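Local coordinates for Rv3651-like N-terminal domain-containing protein (Mycobacterium tuberculosis, PDB 4Q6U) that is of unknown function but, built from a GAF-related domain and two PAS-fold domains, probably acts as a sensor protein, at residues Trp251-Trp256 / Tyr264-Ser269. Sequence-based numbering, arbitrary orientation.
Sequences WTLLKW and YDWRRS
Two torsions set the indoles against each other: W266 holds CG between its backbone N and carbonyl carbon (chi1 57°), which presents one ring face to strand 253-256, and W256 turns its indole away from its own carbonyl carbon (chi1 -70°), which brings its NE1 edge to that face. The indoles form a T-shaped pair. W256 directs its NE1-to-CZ2 edge at W266, the centroids of the W256 five-membered ring and the W266 six-membered ring 4.5 Å apart and the planes at 72°. NE1 of W256 lies 3.5 Å from CH2 of W266, over the benzo ring and so offset toward the rim of the whole indole, while CZ2 of W256 sits 3.7 Å from CD2 of W266, near the ring fusion. L253 adds a methyl: its CD2 reaches CE3 of W266 at 3.4 Å, coming in obliquely. On the opposite face of W266 lies CG of the next residue, R267, whose NE makes a salt bridge to E146 OE2. Behind W256 and L253 runs strand 242-246, where both touch A244; the contact thus joins the outer strand of a five-stranded antiparallel PAS-fold sheet to the loop that follows it. Within the loop, D265 OD1 accepts the backbone N of R268 (2.9 Å) in an Asx motif, D265 OD2 makes a salt bridge to NH1 of R268, and D265 O takes N and OG of S269 from opposite faces of its plane. The loop is also tied outward, through R268 NH1 to G304 O and the D265 backbone to P303. Across the two segments the contact is apolar and aromatic, with no hydrogen bond; NE1 of W256, 3.3 Å above the W266 plane, points its N-H at the benzo face, which probably adds a modest electrostatic attraction.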
loop_
_atom_site.group_PDB
_atom_site.type_symbol
_atom_site.label_atom_id
_atom_site.label_comp_id
_atom_site.label_asym_id
_atom_site.label_seq_id
_atom_site.Cartn_x
_atom_site.Cartn_y
_atom_site.Cartn_z
ATOM N N TRP B 251 -22.006 8.392 12.875
ATOM C CA TRP B 251 -21.421 7.380 13.764
ATOM C C TRP B 251 -21.649 5.950 13.247
ATOM O O TRP B 251 -21.634 4.986 14.011
ATOM C CB TRP B 251 -21.954 7.508 15.197
ATOM C CG TRP B 251 -20.999 6.921 16.196
ATOM C CD1 TRP B 251 -21.122 5.729 16.854
ATOM C CD2 TRP B 251 -19.746 7.484 16.617
ATOM N NE1 TRP B 251 -20.029 5.521 17.666
ATOM C CE2 TRP B 251 -19.172 6.585 17.540
ATOM C CE3 TRP B 251 -19.059 8.662 16.305
ATOM C CZ2 TRP B 251 -17.942 6.829 18.158
ATOM C CZ3 TRP B 251 -17.836 8.905 16.922
ATOM C CH2 TRP B 251 -17.290 7.991 17.835
ATOM N N THR B 252 -21.859 5.818 11.944
ATOM C CA THR B 252 -21.979 4.502 11.340
ATOM C C THR B 252 -20.635 3.781 11.427
ATOM O O THR B 252 -19.593 4.355 11.102
ATOM C CB THR B 252 -22.429 4.594 9.875
ATOM O OG1 THR B 252 -23.734 5.179 9.810
ATOM C CG2 THR B 252 -22.460 3.208 9.232
ATOM N N LEU B 253 -20.650 2.538 11.895
ATOM C CA LEU B 253 -19.419 1.758 11.998
ATOM C C LEU B 253 -19.039 1.185 10.630
ATOM O O LEU B 253 -19.866 0.542 9.966
ATOM C CB LEU B 253 -19.595 0.645 13.026
ATOM C CG LEU B 253 -18.408 -0.268 13.309
ATOM C CD1 LEU B 253 -17.249 0.504 13.927
ATOM C CD2 LEU B 253 -18.860 -1.395 14.225
ATOM N N LEU B 254 -17.799 1.422 10.205
ATOM C CA LEU B 254 -17.361 1.005 8.866
ATOM C C LEU B 254 -16.464 -0.227 8.875
ATOM O O LEU B 254 -16.673 -1.162 8.096
ATOM C CB LEU B 254 -16.618 2.142 8.168
ATOM C CG LEU B 254 -17.318 3.495 8.067
ATOM C CD1 LEU B 254 -16.355 4.520 7.499
ATOM C CD2 LEU B 254 -18.593 3.412 7.218
ATOM N N LYS B 255 -15.455 -0.222 9.743
ATOM C CA LYS B 255 -14.455 -1.283 9.736
ATOM C C LYS B 255 -13.742 -1.416 11.070
ATOM O O LYS B 255 -13.393 -0.413 11.686
ATOM C CB LYS B 255 -13.408 -1.028 8.646
ATOM C CG LYS B 255 -12.393 -2.163 8.534
ATOM C CD LYS B 255 -11.341 -1.880 7.510
ATOM C CE LYS B 255 -10.337 -3.010 7.461
ATOM N NZ LYS B 255 -10.782 -4.178 6.640
ATOM N N TRP B 256 -13.517 -2.651 11.504
ATOM C CA TRP B 256 -12.667 -2.911 12.668
ATOM C C TRP B 256 -11.217 -3.032 12.219
ATOM O O TRP B 256 -10.930 -3.735 11.256
ATOM C CB TRP B 256 -13.087 -4.187 13.391
ATOM C CG TRP B 256 -14.396 -4.056 14.107
ATOM C CD1 TRP B 256 -15.589 -4.598 13.736
ATOM C CD2 TRP B 256 -14.640 -3.325 15.311
ATOM N NE1 TRP B 256 -16.570 -4.254 14.644
ATOM C CE2 TRP B 256 -16.010 -3.461 15.616
ATOM C CE3 TRP B 256 -13.828 -2.557 16.161
ATOM C CZ2 TRP B 256 -16.589 -2.873 16.734
ATOM C CZ3 TRP B 256 -14.407 -1.969 17.276
ATOM C CH2 TRP B 256 -15.775 -2.130 17.552
ATOM N N TYR B 264 -19.653 -3.000 24.042
ATOM C CA TYR B 264 -21.004 -2.540 23.747
ATOM C C TYR B 264 -21.591 -3.289 22.540
ATOM O O TYR B 264 -20.873 -3.961 21.807
ATOM C CB TYR B 264 -21.005 -1.022 23.521
ATOM C CG TYR B 264 -20.490 -0.564 22.161
ATOM C CD1 TYR B 264 -19.131 -0.508 21.884
ATOM C CD2 TYR B 264 -21.370 -0.164 21.169
ATOM C CE1 TYR B 264 -18.675 -0.083 20.645
ATOM C CE2 TYR B 264 -20.922 0.262 19.930
ATOM C CZ TYR B 264 -19.580 0.305 19.674
ATOM O OH TYR B 264 -19.150 0.732 18.440
ATOM N N ASP B 265 -22.902 -3.185 22.354
ATOM C CA ASP B 265 -23.585 -3.962 21.322
ATOM C C ASP B 265 -23.612 -3.202 20.005
ATOM O O ASP B 265 -24.646 -2.648 19.620
ATOM C CB ASP B 265 -25.013 -4.315 21.774
ATOM C CG ASP B 265 -25.600 -5.493 21.003
ATOM O OD1 ASP B 265 -25.088 -5.824 19.911
ATOM O OD2 ASP B 265 -26.586 -6.083 21.482
ATOM N N TRP B 266 -22.470 -3.185 19.318
ATOM C CA TRP B 266 -22.349 -2.530 18.023
ATOM C C TRP B 266 -23.139 -3.270 16.939
ATOM O O TRP B 266 -23.573 -2.659 15.966
ATOM C CB TRP B 266 -20.864 -2.407 17.608
ATOM C CG TRP B 266 -20.137 -3.717 17.569
ATOM C CD1 TRP B 266 -19.557 -4.371 18.622
ATOM C CD2 TRP B 266 -19.911 -4.537 16.417
ATOM N NE1 TRP B 266 -18.994 -5.551 18.196
ATOM C CE2 TRP B 266 -19.190 -5.672 16.848
ATOM C CE3 TRP B 266 -20.246 -4.419 15.063
ATOM C CZ2 TRP B 266 -18.806 -6.691 15.968
ATOM C CZ3 TRP B 266 -19.852 -5.430 14.188
ATOM C CH2 TRP B 266 -19.147 -6.551 14.650
ATOM N N ARG B 267 -23.337 -4.576 17.112
ATOM C CA ARG B 267 -24.051 -5.358 16.092
ATOM C C ARG B 267 -25.554 -5.077 16.098
ATOM O O ARG B 267 -26.152 -4.830 15.049
ATOM C CB ARG B 267 -23.785 -6.855 16.285
ATOM C CG ARG B 267 -22.376 -7.271 15.838
ATOM C CD ARG B 267 -22.145 -8.776 15.922
ATOM N NE ARG B 267 -23.097 -9.524 15.106
ATOM C CZ ARG B 267 -24.041 -10.314 15.605
ATOM N NH1 ARG B 267 -24.145 -10.473 16.914
ATOM N NH2 ARG B 267 -24.875 -10.949 14.796
ATOM N N ARG B 268 -26.161 -5.099 17.277
ATOM C CA ARG B 268 -27.601 -4.831 17.382
ATOM C C ARG B 268 -27.912 -3.391 16.983
ATOM O O ARG B 268 -28.905 -3.126 16.302
ATOM C CB ARG B 268 -28.097 -5.092 18.800
ATOM C CG ARG B 268 -29.623 -4.990 18.963
ATOM C CD ARG B 268 -30.004 -4.919 20.421
ATOM N NE ARG B 268 -29.780 -3.580 20.971
ATOM C CZ ARG B 268 -29.055 -3.322 22.056
ATOM N NH1 ARG B 268 -28.480 -4.312 22.728
ATOM N NH2 ARG B 268 -28.909 -2.068 22.475
ATOM N N SER B 269 -27.060 -2.457 17.404
ATOM C CA SER B 269 -27.366 -1.047 17.192
ATOM C C SER B 269 -26.978 -0.572 15.786
ATOM O O SER B 269 -27.201 0.587 15.441
ATOM C CB SER B 269 -26.690 -0.178 18.264
ATOM O OG SER B 269 -25.274 -0.245 18.160
#